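Local coordinates for protein polyhedrin (PDB 4ZQX) that forms the crystalline polyhedra that encase cypovirus particles, and binds ATP in these crystals, at residues G38-K52 / G200-A214. Numbering follows the deposited sequence. Where two conformers were deposited one is given.
Sequences GQCKSFHFANPFVIK and GLDTVPECTQWFDNA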
ATOM      1  N   GLY A  38     -21.824   9.202 -17.587  1.00 32.12           N
ATOM      2  CA  GLY A  38     -20.716   9.962 -18.174  1.00 31.13           C
ATOM      3  C   GLY A  38     -19.691  10.472 -17.185  1.00 31.15           C
ATOM      4  O   GLY A  38     -18.699  11.117 -17.560  1.00 32.05           O
ATOM      5  N   GLN A  39     -19.932  10.210 -15.908  1.00 31.24           N
ATOM      6  CA  GLN A  39     -18.979  10.614 -14.896  1.00 31.91           C
ATOM      7  C   GLN A  39     -17.729   9.758 -15.034  1.00 30.52           C
ATOM      8  O   GLN A  39     -17.775   8.679 -15.632  1.00 30.46           O
ATOM      9  CB  GLN A  39     -19.575  10.571 -13.482  1.00 34.67           C
ATOM     10  CG  GLN A  39     -20.016   9.244 -13.000  1.00 39.33           C
ATOM     11  CD  GLN A  39     -21.448   8.902 -13.393  1.00 41.19           C
ATOM     12  OE1 GLN A  39     -21.773   8.786 -14.558  1.00 38.18           O
ATOM     13  NE2 GLN A  39     -22.293   8.707 -12.403  1.00 47.23           N
ATOM     14  N   CYS A  40     -16.615  10.273 -14.510  1.00 31.10           N
ATOM     15  CA  CYS A  40     -15.307   9.641 -14.646  1.00 33.14           C
ATOM     16  C   CYS A  40     -14.581   9.631 -13.323  1.00 32.30           C
ATOM     17  O   CYS A  40     -14.695  10.574 -12.519  1.00 32.76           O
ATOM     18  CB  CYS A  40     -14.421  10.398 -15.641  1.00 36.27           C
ATOM     19  SG  CYS A  40     -15.021  10.452 -17.338  1.00 40.08           S
ATOM     20  N   LYS A  41     -13.827   8.561 -13.116  1.00 31.25           N
ATOM     21  CA  LYS A  41     -12.905   8.460 -11.996  1.00 31.49           C
ATOM     22  C   LYS A  41     -11.529   8.200 -12.587  1.00 30.89           C
ATOM     23  O   LYS A  41     -11.382   7.340 -13.444  1.00 32.81           O
ATOM     24  CB  LYS A  41     -13.325   7.303 -11.094  1.00 35.32           C
ATOM     25  CG  LYS A  41     -13.116   7.529  -9.648  1.00 40.06           C
ATOM     26  CD  LYS A  41     -13.886   6.516  -8.797  1.00 39.65           C
ATOM     27  CE  LYS A  41     -13.155   6.308  -7.502  1.00 40.77           C
ATOM     28  NZ  LYS A  41     -13.865   5.418  -6.571  1.00 41.21           N
ATOM     29  N   SER A  42     -10.527   8.964 -12.168  1.00 31.44           N
ATOM     30  CA  SER A  42      -9.159   8.739 -12.658  1.00 32.96           C
ATOM     31  C   SER A  42      -8.238   8.353 -11.516  1.00 31.17           C
ATOM     32  O   SER A  42      -8.397   8.827 -10.400  1.00 29.77           O
ATOM     33  CB  SER A  42      -8.595   9.954 -13.386  1.00 36.45           C
ATOM     34  OG  SER A  42      -8.454  11.052 -12.511  1.00 39.23           O
ATOM     35  N   PHE A  43      -7.279   7.484 -11.825  1.00 30.78           N
ATOM     36  CA  PHE A  43      -6.311   6.970 -10.868  1.00 31.17           C
ATOM     37  C   PHE A  43      -4.944   7.176 -11.483  1.00 29.36           C
ATOM     38  O   PHE A  43      -4.704   6.726 -12.610  1.00 31.01           O
ATOM     39  CB  PHE A  43      -6.508   5.464 -10.639  1.00 30.09           C
ATOM     40  CG  PHE A  43      -7.914   5.072 -10.210  1.00 31.17           C
ATOM     41  CD1 PHE A  43      -8.911   4.877 -11.155  1.00 34.25           C
ATOM     42  CD2 PHE A  43      -8.227   4.874  -8.867  1.00 34.27           C
ATOM     43  CE1 PHE A  43     -10.209   4.503 -10.770  1.00 36.19           C
ATOM     44  CE2 PHE A  43      -9.523   4.497  -8.474  1.00 35.16           C
ATOM     45  CZ  PHE A  43     -10.510   4.319  -9.434  1.00 35.95           C
ATOM     46  N   HIS A  44      -4.061   7.864 -10.767  1.00 29.46           N
ATOM     47  CA  HIS A  44      -2.701   8.112 -11.252  1.00 30.17           C
ATOM     48  C   HIS A  44      -1.637   7.378 -10.445  1.00 29.97           C
ATOM     49  O   HIS A  44      -1.632   7.457  -9.211  1.00 30.76           O
ATOM     50  CB  HIS A  44      -2.370   9.607 -11.231  1.00 31.18           C
ATOM     51  CG  HIS A  44      -0.939   9.879 -11.561  1.00 31.19           C
ATOM     52  ND1 HIS A  44       0.008  10.167 -10.601  1.00 31.99           N
ATOM     53  CD2 HIS A  44      -0.278   9.842 -12.743  1.00 31.17           C
ATOM     54  CE1 HIS A  44       1.185  10.324 -11.181  1.00 32.09           C
ATOM     55  NE2 HIS A  44       1.042  10.122 -12.478  1.00 31.04           N
ATOM     56  N   PHE A  45      -0.722   6.707 -11.150  1.00 29.48           N
ATOM     57  CA  PHE A  45       0.407   6.002 -10.537  1.00 29.63           C
ATOM     58  C   PHE A  45       1.657   6.384 -11.293  1.00 29.17           C
ATOM     59  O   PHE A  45       1.601   6.639 -12.491  1.00 30.16           O
ATOM     60  CB  PHE A  45       0.272   4.478 -10.655  1.00 31.91           C
ATOM     61  CG  PHE A  45      -0.969   3.915 -10.032  1.00 33.45           C
ATOM     62  CD1 PHE A  45      -2.151   3.859 -10.751  1.00 35.03           C
ATOM     63  CD2 PHE A  45      -0.949   3.410  -8.737  1.00 34.68           C
ATOM     64  CE1 PHE A  45      -3.305   3.330 -10.181  1.00 36.12           C
ATOM     65  CE2 PHE A  45      -2.101   2.886  -8.160  1.00 36.52           C
ATOM     66  CZ  PHE A  45      -3.274   2.837  -8.886  1.00 35.93           C
ATOM     67  N   ALA A  46       2.794   6.374 -10.616  1.00 28.90           N
ATOM     68  CA  ALA A  46       4.071   6.649 -11.272  1.00 29.43           C
ATOM     69  C   ALA A  46       5.227   5.970 -10.559  1.00 28.85           C
ATOM     70  O   ALA A  46       5.217   5.822  -9.338  1.00 31.13           O
ATOM     71  CB  ALA A  46       4.316   8.148 -11.323  1.00 30.06           C
ATOM     72  N   ASN A  47       6.244   5.610 -11.336  1.00 28.74           N
ATOM     73  CA  ASN A  47       7.530   5.107 -10.802  1.00 28.09           C
ATOM     74  C   ASN A  47       8.561   5.080 -11.908  1.00 28.71           C
ATOM     75  O   ASN A  47       8.189   4.976 -13.061  1.00 29.48           O
ATOM     76  CB  ASN A  47       7.371   3.682 -10.260  1.00 29.02           C
ATOM     77  CG  ASN A  47       8.544   3.252  -9.401  1.00 28.66           C
ATOM     78  OD1 ASN A  47       9.421   2.493  -9.834  1.00 29.46           O
ATOM     79  ND2 ASN A  47       8.563   3.733  -8.168  1.00 30.63           N
ATOM     80  N   PRO A  48       9.861   5.152 -11.568  1.00 29.12           N
ATOM     81  CA  PRO A  48      10.840   5.087 -12.658  1.00 28.91           C
ATOM     82  C   PRO A  48      11.151   3.675 -13.121  1.00 28.89           C
ATOM     83  O   PRO A  48      11.667   3.534 -14.219  1.00 31.55           O
ATOM     84  CB  PRO A  48      12.108   5.714 -12.031  1.00 29.19           C
ATOM     85  CG  PRO A  48      11.611   6.488 -10.842  1.00 29.91           C
ATOM     86  CD  PRO A  48      10.474   5.642 -10.322  1.00 29.10           C
ATOM     87  N   PHE A  49      10.891   2.659 -12.302  1.00 29.74           N
ATOM     88  CA  PHE A  49      11.395   1.306 -12.573  1.00 28.94           C
ATOM     89  C   PHE A  49      10.292   0.282 -12.855  1.00 29.41           C
ATOM     90  O   PHE A  49      10.359  -0.466 -13.831  1.00 29.92           O
ATOM     91  CB  PHE A  49      12.262   0.871 -11.390  1.00 30.21           C
ATOM     92  CG  PHE A  49      13.335   1.864 -11.058  1.00 31.41           C
ATOM     93  CD1 PHE A  49      14.378   2.072 -11.939  1.00 31.42           C
ATOM     94  CD2 PHE A  49      13.283   2.617  -9.892  1.00 32.65           C
ATOM     95  CE1 PHE A  49      15.369   2.997 -11.659  1.00 33.59           C
ATOM     96  CE2 PHE A  49      14.276   3.537  -9.604  1.00 34.33           C
ATOM     97  CZ  PHE A  49      15.314   3.727 -10.491  1.00 34.80           C
ATOM     98  N   VAL A  50       9.283   0.246 -12.002  1.00 29.78           N
ATOM     99  CA  VAL A  50       8.095  -0.573 -12.236  1.00 29.54           C
ATOM    100  C   VAL A  50       6.884   0.134 -11.672  1.00 29.36           C
ATOM    101  O   VAL A  50       6.817   0.364 -10.463  1.00 31.63           O
ATOM    102  CB  VAL A  50       8.173  -1.966 -11.542  1.00 33.31           C
ATOM    103  CG1 VAL A  50       7.057  -2.833 -12.064  1.00 32.16           C
ATOM    104  CG2 VAL A  50       9.504  -2.626 -11.755  1.00 35.81           C
ATOM    105  N   ILE A  51       5.930   0.504 -12.529  1.00 29.49           N
ATOM    106  CA  ILE A  51       4.650   1.017 -12.024  1.00 30.95           C
ATOM    107  C   ILE A  51       3.814  -0.191 -11.641  1.00 30.51           C
ATOM    108  O   ILE A  51       3.705  -1.136 -12.422  1.00 31.65           O
ATOM    109  CB  ILE A  51       3.835   1.831 -13.050  1.00 31.17           C
ATOM    110  CG1 ILE A  51       4.669   2.953 -13.666  1.00 33.05           C
ATOM    111  CG2 ILE A  51       2.557   2.385 -12.372  1.00 32.18           C
ATOM    112  CD1 ILE A  51       3.921   3.745 -14.733  1.00 36.01           C
ATOM    113  N   LYS A  52       3.232  -0.159 -10.444  1.00 29.87           N
ATOM    114  CA  LYS A  52       2.304  -1.195 -10.004  1.00 30.97           C
ATOM    115  C   LYS A  52       0.950  -0.548  -9.722  1.00 32.28           C
ATOM    116  O   LYS A  52       0.746   0.050  -8.675  1.00 35.17           O
ATOM    117  CB  LYS A  52       2.859  -1.898  -8.769  1.00 32.84           C
ATOM    118  CG  LYS A  52       4.142  -2.634  -9.086  1.00 33.34           C
ATOM    119  CD  LYS A  52       4.776  -3.278  -7.898  1.00 33.64           C
ATOM    120  CE  LYS A  52       6.084  -3.948  -8.336  1.00 33.54           C
ATOM    121  NZ  LYS A  52       6.739  -4.774  -7.304  1.00 33.14           N
ATOM    122  N   GLY A 200      13.866   2.847  -4.690  1.00 29.50           N
ATOM    123  CA  GLY A 200      12.988   3.732  -5.442  1.00 30.83           C
ATOM    124  C   GLY A 200      11.616   3.169  -5.790  1.00 30.77           C
ATOM    125  O   GLY A 200      10.724   3.903  -6.204  1.00 29.46           O
ATOM    126  N   LEU A 201      11.441   1.863  -5.617  1.00 31.66           N
ATOM    127  CA  LEU A 201      10.165   1.214  -5.885  1.00 32.12           C
ATOM    128  C   LEU A 201       9.089   1.705  -4.922  1.00 31.96           C
ATOM    129  O   LEU A 201       9.338   1.834  -3.729  1.00 32.74           O
ATOM    130  CB  LEU A 201      10.322  -0.293  -5.725  1.00 34.27           C
ATOM    131  CG  LEU A 201      11.260  -0.998  -6.707  1.00 37.64           C
ATOM    132  CD1 LEU A 201      11.347  -2.480  -6.390  1.00 39.68           C
ATOM    133  CD2 LEU A 201      10.797  -0.798  -8.142  1.00 38.28           C
ATOM    134  N   ASP A 202       7.900   1.992  -5.453  1.00 31.62           N
ATOM    135  CA  ASP A 202       6.725   2.259  -4.620  1.00 33.25           C
ATOM    136  C   ASP A 202       6.901   3.487  -3.720  1.00 33.02           C
ATOM    137  O   ASP A 202       6.492   3.459  -2.560  1.00 35.74           O
ATOM    138  CB  ASP A 202       6.414   1.035  -3.728  1.00 34.09           C
ATOM    139  CG  ASP A 202       6.386  -0.276  -4.497  1.00 36.79           C
ATOM    140  OD1 ASP A 202       5.726  -0.356  -5.544  1.00 36.80           O
ATOM    141  OD2 ASP A 202       7.031  -1.245  -4.039  1.00 40.16           O
ATOM    142  N   THR A 203       7.478   4.563  -4.250  1.00 31.56           N
ATOM    143  CA  THR A 203       7.760   5.751  -3.448  1.00 30.18           C
ATOM    144  C   THR A 203       6.988   7.008  -3.886  1.00 30.38           C
ATOM    145  O   THR A 203       7.200   8.083  -3.319  1.00 32.10           O
ATOM    146  CB  THR A 203       9.272   6.067  -3.455  1.00 31.01           C
ATOM    147  OG1 THR A 203       9.711   6.239  -4.800  1.00 31.71           O
ATOM    148  CG2 THR A 203      10.071   4.925  -2.848  1.00 30.89           C
ATOM    149  N   VAL A 204       6.095   6.884  -4.869  1.00 28.55           N
ATOM    150  CA  VAL A 204       5.371   8.043  -5.370  1.00 30.18           C
ATOM    151  C   VAL A 204       3.908   7.988  -4.917  1.00 30.99           C
ATOM    152  O   VAL A 204       3.239   6.963  -5.086  1.00 30.96           O
ATOM    153  CB  VAL A 204       5.442   8.128  -6.906  1.00 32.21           C
ATOM    154  CG1 VAL A 204       4.813   9.428  -7.395  1.00 33.11           C
ATOM    155  CG2 VAL A 204       6.908   7.995  -7.384  1.00 34.97           C
ATOM    156  N   PRO A 205       3.404   9.084  -4.328  1.00 31.76           N
ATOM    157  CA  PRO A 205       1.997   9.085  -3.915  1.00 32.98           C
ATOM    158  C   PRO A 205       1.042   8.910  -5.090  1.00 32.88           C
ATOM    159  O   PRO A 205       1.249   9.505  -6.137  1.00 33.60           O
ATOM    160  CB  PRO A 205       1.803  10.480  -3.293  1.00 36.27           C
ATOM    161  CG  PRO A 205       3.153  10.985  -2.988  1.00 37.45           C
ATOM    162  CD  PRO A 205       4.090  10.337  -3.970  1.00 35.16           C
ATOM    163  N   GLU A 206       0.022   8.075  -4.894  0.67 31.72           N
ATOM    164  CA  GLU A 206      -1.093   7.904  -5.825  0.67 31.18           C
ATOM    165  C   GLU A 206      -2.030   9.109  -5.746  0.67 30.55           C
ATOM    166  O   GLU A 206      -1.994   9.875  -4.772  0.67 33.29           O
ATOM    167  CB  GLU A 206      -1.863   6.622  -5.456  0.67 31.79           C
ATOM    168  CG  GLU A 206      -2.972   6.172  -6.438  0.67 32.82           C
ATOM    169  CD  GLU A 206      -4.377   6.687  -6.105  0.67 34.32           C
ATOM    170  OE1 GLU A 206      -5.219   6.698  -7.024  0.67 34.62           O
ATOM    171  OE2 GLU A 206      -4.650   7.057  -4.943  0.67 33.82           O
ATOM    172  N   CYS A 207      -2.878   9.276  -6.756  1.00 31.21           N
ATOM    173  CA  CYS A 207      -3.924  10.296  -6.689  1.00 31.07           C
ATOM    174  C   CYS A 207      -5.169   9.851  -7.443  1.00 31.18           C
ATOM    175  O   CYS A 207      -5.098   9.473  -8.611  1.00 31.88           O
ATOM    176  CB  CYS A 207      -3.421  11.632  -7.242  1.00 32.57           C
ATOM    177  SG  CYS A 207      -4.644  12.968  -7.089  1.00 34.87           S
ATOM    178  N   THR A 208      -6.306   9.910  -6.748  1.00 29.79           N
ATOM    179  CA  THR A 208      -7.609   9.551  -7.286  1.00 31.04           C
ATOM    180  C   THR A 208      -8.422  10.826  -7.419  1.00 31.76           C
ATOM    181  O   THR A 208      -8.467  11.634  -6.481  1.00 31.88           O
ATOM    182  CB  THR A 208      -8.368   8.594  -6.339  1.00 32.34           C
ATOM    183  OG1 THR A 208      -7.608   7.395  -6.151  1.00 32.76           O
ATOM    184  CG2 THR A 208      -9.758   8.234  -6.885  1.00 33.48           C
ATOM    185  N   GLN A 209      -9.076  11.000  -8.566  1.00 30.51           N
ATOM    186  CA  GLN A 209      -9.949  12.156  -8.781  1.00 30.76           C
ATOM    187  C   GLN A 209     -11.280  11.726  -9.360  1.00 30.70           C
ATOM    188  O   GLN A 209     -11.371  10.721 -10.070  1.00 32.59           O
ATOM    189  CB  GLN A 209      -9.280  13.180  -9.701  1.00 32.29           C
ATOM    190  CG  GLN A 209      -8.103  13.903  -9.061  1.00 34.38           C
ATOM    191  CD  GLN A 209      -7.329  14.756 -10.062  1.00 34.72           C
ATOM    192  OE1 GLN A 209      -6.787  14.247 -11.038  1.00 38.10           O
ATOM    193  NE2 GLN A 209      -7.295  16.058  -9.834  1.00 34.81           N
ATOM    194  N   TRP A 210     -12.306  12.510  -9.040  1.00 31.28           N
ATOM    195  CA  TRP A 210     -13.675  12.285  -9.483  1.00 29.71           C
ATOM    196  C   TRP A 210     -14.093  13.446 -10.369  1.00 29.85           C
ATOM    197  O   TRP A 210     -13.835  14.594 -10.030  1.00 31.55           O
ATOM    198  CB  TRP A 210     -14.620  12.271  -8.287  1.00 28.14           C
ATOM    199  CG  TRP A 210     -14.485  11.102  -7.369  1.00 30.14           C
ATOM    200  CD1 TRP A 210     -15.308  10.020  -7.311  1.00 31.15           C
ATOM    201  CD2 TRP A 210     -13.488  10.908  -6.362  1.00 31.06           C
ATOM    202  NE1 TRP A 210     -14.884   9.154  -6.332  1.00 31.32           N
ATOM    203  CE2 TRP A 210     -13.766   9.677  -5.733  1.00 31.14           C
ATOM    204  CE3 TRP A 210     -12.388  11.649  -5.934  1.00 31.28           C
ATOM    205  CZ2 TRP A 210     -12.985   9.168  -4.703  1.00 32.65           C
ATOM    206  CZ3 TRP A 210     -11.601  11.136  -4.899  1.00 32.97           C
ATOM    207  CH2 TRP A 210     -11.913   9.906  -4.293  1.00 33.36           C
ATOM    208  N   PHE A 211     -14.747  13.153 -11.488  1.00 29.98           N
ATOM    209  CA  PHE A 211     -15.264  14.185 -12.388  1.00 29.04           C
ATOM    210  C   PHE A 211     -16.695  13.844 -12.803  1.00 30.10           C
ATOM    211  O   PHE A 211     -17.038  12.669 -12.976  1.00 31.60           O
ATOM    212  CB  PHE A 211     -14.384  14.301 -13.636  1.00 30.37           C
ATOM    213  CG  PHE A 211     -12.940  14.583 -13.337  1.00 33.23           C
ATOM    214  CD1 PHE A 211     -12.484  15.885 -13.184  1.00 35.12           C
ATOM    215  CD2 PHE A 211     -12.041  13.551 -13.210  1.00 34.27           C
ATOM    216  CE1 PHE A 211     -11.137  16.144 -12.908  1.00 36.54           C
ATOM    217  CE2 PHE A 211     -10.700  13.806 -12.924  1.00 34.88           C
ATOM    218  CZ  PHE A 211     -10.258  15.103 -12.774  1.00 36.52           C
ATOM    219  N   ASP A 212     -17.532  14.861 -12.976  1.00 30.47           N
ATOM    220  CA  ASP A 212     -18.928  14.608 -13.338  1.00 29.91           C
ATOM    221  C   ASP A 212     -19.116  14.325 -14.815  1.00 30.23           C
ATOM    222  O   ASP A 212     -20.114  13.726 -15.210  1.00 33.41           O
ATOM    223  CB  ASP A 212     -19.840  15.761 -12.898  1.00 32.18           C
ATOM    224  CG  ASP A 212     -20.094  15.739 -11.420  1.00 39.34           C
ATOM    225  OD1 ASP A 212     -20.698  14.772 -10.962  1.00 42.86           O
ATOM    226  OD2 ASP A 212     -19.678  16.661 -10.707  1.00 44.01           O
ATOM    227  N   ASN A 213     -18.150  14.734 -15.629  1.00 30.35           N
ATOM    228  CA  ASN A 213     -18.200  14.474 -17.062  1.00 30.34           C
ATOM    229  C   ASN A 213     -16.799  14.497 -17.651  1.00 31.05           C
ATOM    230  O   ASN A 213     -15.867  14.983 -17.026  1.00 30.83           O
ATOM    231  CB  ASN A 213     -19.137  15.463 -17.781  1.00 31.80           C
ATOM    232  CG  ASN A 213     -18.743  16.930 -17.580  1.00 32.43           C
ATOM    233  OD1 ASN A 213     -17.621  17.341 -17.907  1.00 31.63           O
ATOM    234  ND2 ASN A 213     -19.682  17.732 -17.059  1.00 34.75           N
ATOM    235  N   ALA A 214     -16.654  13.953 -18.851  1.00 30.59           N
ATOM    236  CA  ALA A 214     -15.336  13.845 -19.479  1.00 30.37           C
ATOM    237  C   ALA A 214     -14.704  15.207 -19.793  1.00 30.21           C
ATOM    238  O   ALA A 214     -13.505  15.365 -19.651  1.00 29.65           O
ATOM    239  CB  ALA A 214     -15.397  12.994 -20.732  1.00 33.08           C
TER
HETATM  240  O   HOH W   1      -6.040  10.940 -11.128  1.00 34.44           O
HETATM  241  O   HOH W   2      -0.230  10.726  -8.042  1.00 33.67           O
HETATM  242  O   HOH W   3       5.859   4.619  -7.030  1.00 31.20           O
HETATM  243  O   HOH W   4       2.132   5.994  -7.684  1.00 37.93           O
HETATM  244  O   HOH W   5       6.569   0.884  -7.745  1.00 38.16           O
HETATM  245  O   HOH W   6       7.102  -3.764  -4.864  1.00 41.00           O
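Lys-41 runs alongside Trp-210 on one face of an antiparallel strand pair, 40-47 against 207-211, with its CG over the five-membered ring, 4.2 Å from the centroid. The chain stays extended beyond CG, carrying CE past Trp-210 NE1; NZ and NE1 share Asp-63 OD1, the lysine in a salt bridge, and NZ also hydrogen-bonds to Glu-59 O. Backbone N-H...O bonds pair Cys-40 with Phe-211, Ser-42 with Gln-209, and His-44 with Cys-207, whose return bond is weak. Just before strand 207-211, Glu-206, in one of its two conformers, bends at chi2 (-93°): its CG sits over the Phe-45 ring, while OE1 comes to the edge of Phe-43 and takes the Thr-208 hydroxyl on its syn lone pair. On the other face, Ser-42 OG meets the edge of the Phe-211 ring in its plane, 3.6 Å from CE2, and binds a water that also donates to Cys-207 O.

Beyond Glu-206 the strands part, and waters bridge Ala-46 to Val-204. There Asn-47, CG anti to its N (chi1 -166°), turns ND2 to Gly-200 O, 2.9 Å away, with that oxygen in its amide plane; OD1 accepts from Phe-49 N, an Asx turn, and from Val-50 N, an Asx motif. One amide thus joins the Asx turn to the type II turn 200-203, while a salt bridge from Glu-206 OE2 to Lys-56 of the second subunit links subunits.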